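Local atomic coordinates of aminopentol aminotransferase (Sphingopyxis macrogoltabida, PDB entry 6HBS), a protein that catalyses the pyridoxal 5'-phosphate-dependent deamination of aminopentol (hydrolysed fumonisin B1) to its 2-keto form, with pyruvate as the preferred amino-group acceptor. Residues T308-L311 against E312-A316; A298-T301 against L302-R306; T385-D388 against V389-L393; C242-T245 against H246-I249. All blocks are in the same frame, centred on the assembly; numbering follows the deposited sequence.

All four contacts are local, along a helix or round a turn in this class-III aminotransferase. In chain order contact 4 comes first, in the loop between strands 226-230 and 253-256 of the seven-stranded sheet, then contact 2 on helix 292-307, contact 1 at the start of helix 310-332 and contact 3 at that of helix 386-405. Contacts 2 and 1 lie on successive helices, their centres about 14 Å apart, and touch where Tyr310 packs on the backbone of Ile304 and Ile305. Contact 3 lies about 16 Å from contact 1, centre to centre, its helix packing on helix 310-332, and about 31 Å from contact 4, which follows the strand bearing Asp230 of the cofactor pocket.

Contact 1: T308-L311 against E312-A316; sequences TPYL and ETLIA
From Pro309 at the N-cap onward the backbone closes i to i+4 bonds, Thr313 N to Pro309 O, Leu314 N to Tyr310 O and Ile315 N to Leu311 O, each 3.0 Å long, as the first turn of helix 310-332. Thr313 adds its hydroxyl: OG1 donates to Pro309 O over 2.8 Å, so that this carbonyl is gripped twice, by the amide and the hydroxyl from opposite faces of its plane. The torsion of Thr313 allows this, with OG1 beside its own backbone N (chi1 -59°) and turned back toward the preceding turn. A valine in its place would probably leave Pro309 O with the amide as its one donor from this residue. Glu312 folds back at chi2 (77°), bringing OE1 to 3.2 Å from Pro309 CA; OE1 is also in a salt bridge with Arg240, which bonds Thr308 O as well. On the buried side, Leu314 CD2 lies 3.8 Å from Tyr310 CD2, the two side chains running alongside each other, while Leu311 CB sits over one face of the ring near its rim. At the margin of that side Leu311 CD1 meets Ile315 CD1 at 3.9 Å. The Tyr310 hydroxyl bonds Phe236 O. The chemistry is thus divided: polar groups of Glu312 and Thr313 meet the Pro309 end of the helix on its more exposed side, and Tyr310, Leu311 and Leu314 turn inward.

Contact 2: A298-T301 against L302-R306; sequences AIET and LRIIR
Glu300 and Arg303 form an i to i+3 salt bridge on helix 292-307, between residues whose side chains run alongside each other. Glu300 has CG anti to its backbone N (chi1 -178°) and bends at chi2, which carries the carboxylate along the helix toward Arg303. Arg303 starts out extended and bends at chi3 (59°), presenting the NE and NH2 edge of its guanidinium. The grip is side-on and two-pronged: NE donates to Glu300 OE1 over 3.2 Å and NH2 to Glu300 OE2 over 2.7 Å, both nearly straight. Each carboxylate oxygen lies close to the guanidinium plane, yet the nitrogens approach from above the carboxylate plane, because the two flat groups are turned 49° apart. Arg303 NH1 makes a second salt bridge with Glu307, so acidic groups on successive turns are likely to hold the guanidinium in place and balance its charge. Thr301 OG1 bonds Ala297 O, and its methyl CG2 faces Ile305 CD1 at 4.2 Å. Beneath these side chains runs regular alpha-helical bonding, as from Leu302 N to Ala298 O. Leu302 packs on Leu98 of helix 94-105, and Thr301 on Ile74 of helix 72-82, so the helix meets both of these neighbours. At the outer side a water donates to Ile299 O and accepts from Arg306 NH2 at 2.9 Å, in the plane of that guanidinium and at its edge.

Contact 3: T385-D388 against V389-L393; sequences TVDD and VTETL
Asp388 O takes two bonds from Thr392, from OG1 at 2.7 Å and from N at 2.8 Å, which reach it from opposite faces of the carbonyl plane. It belongs to the first turn of helix 386-405, which opens with a capping box. There Asp388 N donates to Thr385 OG1, and Thr385 N returns a nearly straight bond (170°) to Asp388 OD2, meeting it from above the carboxylate plane. Asp388 OD1 forms a salt bridge with Arg46, so the capping carboxylate is held at both oxygens. Thr392 places OG1 beside its own backbone N (chi1 -66°), within reach of the carbonyl one turn back; the same hydroxyl also bonds Tyr58 OH. With an alanine here the hydroxyl is gone, and Asp388 O would probably be held by the amide N-H alone of this residue, with Tyr58 OH left to find another partner. Val389 and Thr392 face helix 310-332, where they touch Ser317, Ala320 and Leu321. On the exposed side Asp387 and Glu391 lie side by side, and their like charges probably repel mildly, with OD1 and OE2 4.8 Å apart. A water donates to Glu391 OE2 at 2.8 Å and, weakly, to Asp387 OD2.

Contact 4: C242-T245 against H246-I249; sequences CSWT and HLGI
The Trp244 indole carries Leu247 CD1 over one face, the methyl 4.0 Å from the centroid of the five-membered ring and 14° off its normal, a CH-pi contact. Leu247 CD1 comes to 3.9 Å from Trp244 CD1. Ile249 approaches the benzo part obliquely, its CG2 3.8 Å from Trp244 CE3, and its side chain runs alongside the tryptophan. The indole N-H bonds Pro196 O, which probably limits how the ring can turn; Leu247 and Ile249 both approach from the same side of its plane. Leu247 reaches the face because its CG stands beside its own backbone N (chi1 -62°) and the chain then extends to CD1. Underneath, the chain makes a type I beta turn from Cys242 to Thr245 and goes straight on into a short 3-10 segment. Thr245 N closes the turn on Cys242 O at 2.9 Å. Leu247 N then bonds Trp244 O at 3.1 Å and Gly248 N bonds Thr245 O at 3.0 Å, both donors standing well above the carbonyl planes, in keeping with the tight i to i+3 winding. Ile249 N adds a weak bond to Trp244 O. Gly248 has a positive phi (67°), a conformation readily reached without a side chain, and here the chain leaves the 3-10 turn. In the fold this compact loop links strands 226-230 and 253-256: Trp244 packs on Val229 and Ile249 on Leu227 of strand 226-230, while Trp244 and Leu247 share Ala213 of helix 210-223 and Ile249 rests on Arg214 and Arg217.

Contact 1: T308-L311 against E312-A316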
# COMPACT_ATOMS: atom_id res chain seq x y z
N THR A 308 -0.69 -28.80 -1.96
CA THR A 308 -1.97 -29.21 -2.51
C THR A 308 -1.93 -29.06 -4.02
O THR A 308 -1.09 -28.32 -4.55
CB THR A 308 -3.15 -28.41 -1.93
OG1 THR A 308 -3.08 -27.09 -2.49
CG2 THR A 308 -3.18 -28.35 -0.42
N PRO A 309 -2.80 -29.79 -4.76
CA PRO A 309 -2.93 -29.65 -6.21
C PRO A 309 -3.82 -28.47 -6.63
O PRO A 309 -4.65 -28.56 -7.58
CB PRO A 309 -3.53 -31.01 -6.60
CG PRO A 309 -4.41 -31.37 -5.46
CD PRO A 309 -3.65 -30.88 -4.24
N TYR A 310 -3.65 -27.32 -5.97
CA TYR A 310 -4.50 -26.17 -6.24
C TYR A 310 -4.32 -25.75 -7.71
O TYR A 310 -5.29 -25.35 -8.38
CB TYR A 310 -4.19 -25.01 -5.28
CG TYR A 310 -3.01 -24.21 -5.74
CD1 TYR A 310 -1.72 -24.65 -5.50
CD2 TYR A 310 -3.17 -23.11 -6.56
CE1 TYR A 310 -0.63 -23.99 -6.01
CE2 TYR A 310 -2.08 -22.42 -7.07
CZ TYR A 310 -0.81 -22.88 -6.81
OH TYR A 310 0.26 -22.25 -7.30
N LEU A 311 -3.08 -25.81 -8.19
CA LEU A 311 -2.71 -25.25 -9.51
C LEU A 311 -3.34 -26.12 -10.61
O LEU A 311 -3.97 -25.61 -11.53
CB LEU A 311 -1.19 -25.19 -9.64
CG LEU A 311 -0.64 -24.64 -10.96
CD1 LEU A 311 -1.16 -23.24 -11.25
CD2 LEU A 311 0.88 -24.65 -10.95
N GLU A 312 -3.19 -27.44 -10.46
CA GLU A 312 -3.73 -28.40 -11.44
C GLU A 312 -5.25 -28.28 -11.47
O GLU A 312 -5.86 -28.25 -12.55
CB GLU A 312 -3.24 -29.81 -11.08
CG GLU A 312 -1.75 -29.96 -11.20
CD GLU A 312 -0.95 -29.36 -10.06
OE1 GLU A 312 -1.50 -29.11 -8.98
OE2 GLU A 312 0.21 -29.10 -10.28
N THR A 313 -5.85 -28.09 -10.28
CA THR A 313 -7.29 -27.94 -10.20
C THR A 313 -7.75 -26.71 -11.01
O THR A 313 -8.69 -26.80 -11.84
CB THR A 313 -7.74 -27.87 -8.73
OG1 THR A 313 -7.32 -29.09 -8.12
CG2 THR A 313 -9.22 -27.67 -8.57
N LEU A 314 -7.15 -25.54 -10.77
CA LEU A 314 -7.69 -24.30 -11.41
C LEU A 314 -7.35 -24.29 -12.92
O LEU A 314 -8.11 -23.78 -13.69
CB LEU A 314 -7.22 -23.03 -10.68
CG LEU A 314 -5.73 -22.69 -10.65
CD1 LEU A 314 -5.33 -21.88 -11.88
CD2 LEU A 314 -5.42 -21.91 -9.36
N ILE A 315 -6.27 -24.95 -13.31
CA ILE A 315 -5.94 -25.12 -14.74
C ILE A 315 -6.99 -26.03 -15.43
O ILE A 315 -7.54 -25.69 -16.49
CB ILE A 315 -4.50 -25.64 -14.90
CG1 ILE A 315 -3.48 -24.55 -14.56
CG2 ILE A 315 -4.25 -26.16 -16.32
CD1 ILE A 315 -2.06 -25.02 -14.62
N ALA A 316 -7.31 -27.16 -14.80
CA ALA A 316 -8.35 -28.08 -15.34
C ALA A 316 -9.68 -27.33 -15.50
O ALA A 316 -10.31 -27.41 -16.53
CB ALA A 316 -8.48 -29.28 -14.44

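Contact 2: A298-T301 against L302-R306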
# COMPACT_ATOMS: atom_id res chain seq x y z
N ALA A 298 -0.28 -15.21 4.46
CA ALA A 298 0.61 -15.54 3.36
C ALA A 298 1.31 -16.86 3.67
O ALA A 298 1.49 -17.69 2.78
CB ALA A 298 1.61 -14.41 3.14
N ILE A 299 1.73 -17.05 4.94
CA ILE A 299 2.40 -18.30 5.30
C ILE A 299 1.47 -19.47 4.98
O ILE A 299 1.91 -20.50 4.49
CB ILE A 299 2.88 -18.28 6.76
CG1 ILE A 299 4.08 -17.34 6.92
CG2 ILE A 299 3.19 -19.66 7.29
CD1 ILE A 299 4.45 -17.08 8.38
N GLU A 300 0.19 -19.36 5.33
CA GLU A 300 -0.71 -20.48 5.15
C GLU A 300 -1.07 -20.68 3.66
O GLU A 300 -1.17 -21.79 3.20
CB GLU A 300 -1.95 -20.25 6.00
CG GLU A 300 -2.97 -21.37 5.93
CD GLU A 300 -2.51 -22.70 6.49
OE1 GLU A 300 -1.42 -22.79 6.99
OE2 GLU A 300 -3.26 -23.66 6.36
N THR A 301 -1.30 -19.58 2.93
CA THR A 301 -1.49 -19.62 1.48
C THR A 301 -0.28 -20.28 0.80
O THR A 301 -0.45 -21.19 -0.00
CB THR A 301 -1.74 -18.22 0.93
OG1 THR A 301 -2.87 -17.64 1.58
CG2 THR A 301 -1.94 -18.24 -0.56
N LEU A 302 0.95 -19.85 1.14
CA LEU A 302 2.12 -20.45 0.54
C LEU A 302 2.21 -21.96 0.89
O LEU A 302 2.66 -22.74 0.04
CB LEU A 302 3.40 -19.74 0.98
CG LEU A 302 3.61 -18.30 0.50
CD1 LEU A 302 4.87 -17.71 1.12
CD2 LEU A 302 3.64 -18.20 -1.02
N ARG A 303 1.80 -22.36 2.10
CA ARG A 303 1.83 -23.79 2.48
C ARG A 303 0.88 -24.58 1.55
O ARG A 303 1.20 -25.65 1.04
CB ARG A 303 1.49 -24.01 3.96
CG ARG A 303 1.54 -25.47 4.41
CD ARG A 303 0.74 -25.82 5.66
NE ARG A 303 -0.70 -25.54 5.58
CZ ARG A 303 -1.59 -26.29 4.95
NH1 ARG A 303 -1.20 -27.36 4.27
NH2 ARG A 303 -2.86 -25.96 4.97
N ILE A 304 -0.33 -24.06 1.37
CA ILE A 304 -1.30 -24.68 0.52
C ILE A 304 -0.77 -24.77 -0.92
O ILE A 304 -1.00 -25.79 -1.59
CB ILE A 304 -2.63 -23.95 0.63
CG1 ILE A 304 -3.23 -24.15 2.03
CG2 ILE A 304 -3.59 -24.38 -0.46
CD1 ILE A 304 -4.45 -23.37 2.29
N ILE A 305 -0.05 -23.75 -1.39
CA ILE A 305 0.51 -23.74 -2.74
C ILE A 305 1.51 -24.88 -2.86
O ILE A 305 1.53 -25.58 -3.86
CB ILE A 305 1.12 -22.36 -3.08
CG1 ILE A 305 0.04 -21.29 -3.31
CG2 ILE A 305 2.12 -22.44 -4.22
CD1 ILE A 305 0.59 -19.86 -3.43
N ARG A 306 2.35 -25.07 -1.84
CA ARG A 306 3.34 -26.10 -1.88
C ARG A 306 2.69 -27.49 -1.74
O ARG A 306 3.21 -28.39 -2.33
CB ARG A 306 4.39 -26.01 -0.75
CG ARG A 306 5.22 -24.75 -0.71
CD ARG A 306 6.40 -24.86 0.24
NE ARG A 306 5.93 -24.99 1.61
CZ ARG A 306 5.49 -23.99 2.36
NH1 ARG A 306 5.05 -24.23 3.58
NH2 ARG A 306 5.55 -22.75 1.93
O HOH W 1 4.58 -21.26 4.23

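Contact 3: T385-D388 against V389-L393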
# COMPACT_ATOMS: atom_id res chain seq x y z
N THR A 385 -15.57 -25.11 -9.18
CA THR A 385 -15.87 -26.56 -9.26
C THR A 385 -16.33 -26.95 -10.67
O THR A 385 -16.64 -26.10 -11.54
CB THR A 385 -16.97 -26.93 -8.26
OG1 THR A 385 -18.18 -26.27 -8.64
CG2 THR A 385 -16.60 -26.56 -6.84
N VAL A 386 -16.41 -28.26 -10.91
CA VAL A 386 -16.94 -28.78 -12.18
C VAL A 386 -18.37 -28.27 -12.39
O VAL A 386 -18.70 -27.87 -13.49
CB VAL A 386 -16.84 -30.31 -12.27
CG1 VAL A 386 -15.40 -30.74 -12.51
CG2 VAL A 386 -17.40 -31.01 -11.04
N ASP A 387 -19.19 -28.24 -11.32
CA ASP A 387 -20.56 -27.71 -11.40
C ASP A 387 -20.56 -26.22 -11.74
O ASP A 387 -21.46 -25.73 -12.47
CB ASP A 387 -21.38 -27.87 -10.12
CG ASP A 387 -22.88 -27.65 -10.37
OD1 ASP A 387 -23.36 -26.48 -10.31
OD2 ASP A 387 -23.55 -28.64 -10.70
N ASP A 388 -19.60 -25.46 -11.17
CA ASP A 388 -19.53 -24.05 -11.53
C ASP A 388 -19.32 -23.90 -13.04
O ASP A 388 -19.94 -23.07 -13.66
CB ASP A 388 -18.39 -23.34 -10.80
CG ASP A 388 -18.63 -23.22 -9.31
OD1 ASP A 388 -19.80 -23.25 -8.90
OD2 ASP A 388 -17.63 -23.16 -8.57
N VAL A 389 -18.39 -24.66 -13.61
CA VAL A 389 -18.09 -24.58 -15.05
C VAL A 389 -19.32 -25.03 -15.87
O VAL A 389 -19.69 -24.39 -16.85
CB VAL A 389 -16.81 -25.35 -15.41
CG1 VAL A 389 -16.54 -25.30 -16.92
CG2 VAL A 389 -15.60 -24.82 -14.65
N THR A 390 -20.02 -26.07 -15.41
CA THR A 390 -21.21 -26.51 -16.12
C THR A 390 -22.25 -25.40 -16.14
O THR A 390 -22.80 -25.09 -17.21
CB THR A 390 -21.81 -27.79 -15.52
OG1 THR A 390 -20.81 -28.79 -15.60
CG2 THR A 390 -23.03 -28.28 -16.27
N GLU A 391 -22.50 -24.78 -14.98
CA GLU A 391 -23.50 -23.72 -14.88
C GLU A 391 -23.03 -22.47 -15.63
O GLU A 391 -23.85 -21.73 -16.19
CB GLU A 391 -23.80 -23.40 -13.40
CG GLU A 391 -24.80 -24.37 -12.78
CD GLU A 391 -26.08 -24.57 -13.59
OE1 GLU A 391 -26.82 -23.58 -13.80
OE2 GLU A 391 -26.31 -25.70 -14.06
N THR A 392 -21.71 -22.23 -15.66
CA THR A 392 -21.20 -21.10 -16.41
C THR A 392 -21.61 -21.24 -17.89
O THR A 392 -22.07 -20.31 -18.54
CB THR A 392 -19.68 -21.00 -16.22
OG1 THR A 392 -19.46 -20.69 -14.84
CG2 THR A 392 -19.07 -19.98 -17.13
N LEU A 393 -21.41 -22.45 -18.40
CA LEU A 393 -21.57 -22.75 -19.82
C LEU A 393 -23.04 -22.73 -20.21
O LEU A 393 -23.34 -22.36 -21.34
CB LEU A 393 -20.89 -24.08 -20.16
CG LEU A 393 -19.37 -24.05 -20.22
CD1 LEU A 393 -18.81 -25.47 -20.23
CD2 LEU A 393 -18.83 -23.27 -21.41
O HOH W 2 -26.09 -28.20 -12.86

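Contact 4: C242-T245 against H246-I249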
# COMPACT_ATOMS: atom_id res chain seq x y z
N CYS A 242 8.54 -18.59 -9.83
CA CYS A 242 8.48 -17.53 -10.79
C CYS A 242 7.93 -18.11 -12.10
O CYS A 242 8.30 -19.22 -12.48
CB CYS A 242 9.86 -16.94 -11.00
SG CYS A 242 9.91 -15.58 -12.20
N SER A 243 7.06 -17.35 -12.76
CA SER A 243 6.34 -17.82 -13.92
C SER A 243 7.26 -18.10 -15.12
O SER A 243 6.77 -18.62 -16.09
CB SER A 243 5.29 -16.82 -14.30
OG SER A 243 4.36 -16.63 -13.23
N TRP A 244 8.54 -17.67 -15.09
CA TRP A 244 9.51 -18.03 -16.15
C TRP A 244 10.28 -19.32 -15.85
O TRP A 244 11.21 -19.65 -16.59
CB TRP A 244 10.45 -16.86 -16.47
CG TRP A 244 9.85 -15.94 -17.49
CD1 TRP A 244 8.59 -15.99 -18.01
CD2 TRP A 244 10.52 -14.86 -18.16
NE1 TRP A 244 8.42 -15.00 -18.95
CE2 TRP A 244 9.58 -14.28 -19.05
CE3 TRP A 244 11.80 -14.32 -18.08
CZ2 TRP A 244 9.89 -13.19 -19.86
CZ3 TRP A 244 12.10 -13.23 -18.88
CH2 TRP A 244 11.15 -12.68 -19.74
N THR A 245 9.91 -20.05 -14.80
CA THR A 245 10.61 -21.28 -14.44
C THR A 245 10.61 -22.28 -15.60
O THR A 245 11.65 -22.84 -15.89
CB THR A 245 9.97 -22.01 -13.25
OG1 THR A 245 9.85 -21.08 -12.16
CG2 THR A 245 10.81 -23.18 -12.81
N HIS A 246 9.46 -22.48 -16.25
CA HIS A 246 9.30 -23.45 -17.36
C HIS A 246 10.06 -23.03 -18.64
O HIS A 246 10.21 -23.85 -19.53
CB HIS A 246 7.81 -23.73 -17.63
CG HIS A 246 7.14 -24.58 -16.59
ND1 HIS A 246 5.97 -24.19 -15.93
CD2 HIS A 246 7.43 -25.82 -16.11
CE1 HIS A 246 5.59 -25.13 -15.09
NE2 HIS A 246 6.47 -26.14 -15.18
N LEU A 247 10.56 -21.80 -18.73
CA LEU A 247 11.46 -21.35 -19.82
C LEU A 247 12.94 -21.55 -19.46
O LEU A 247 13.80 -21.24 -20.27
CB LEU A 247 11.21 -19.86 -20.14
CG LEU A 247 9.82 -19.51 -20.66
CD1 LEU A 247 9.77 -18.07 -21.13
CD2 LEU A 247 9.39 -20.44 -21.79
N GLY A 248 13.24 -21.99 -18.23
CA GLY A 248 14.64 -22.11 -17.77
C GLY A 248 15.34 -20.76 -17.63
O GLY A 248 16.55 -20.69 -17.65
N ILE A 249 14.58 -19.68 -17.43
CA ILE A 249 15.16 -18.35 -17.30
C ILE A 249 14.83 -17.81 -15.90
O ILE A 249 13.66 -17.61 -15.60
CB ILE A 249 14.64 -17.39 -18.39
CG1 ILE A 249 14.96 -17.90 -19.79
CG2 ILE A 249 15.19 -15.99 -18.16
CD1 ILE A 249 16.43 -17.87 -20.12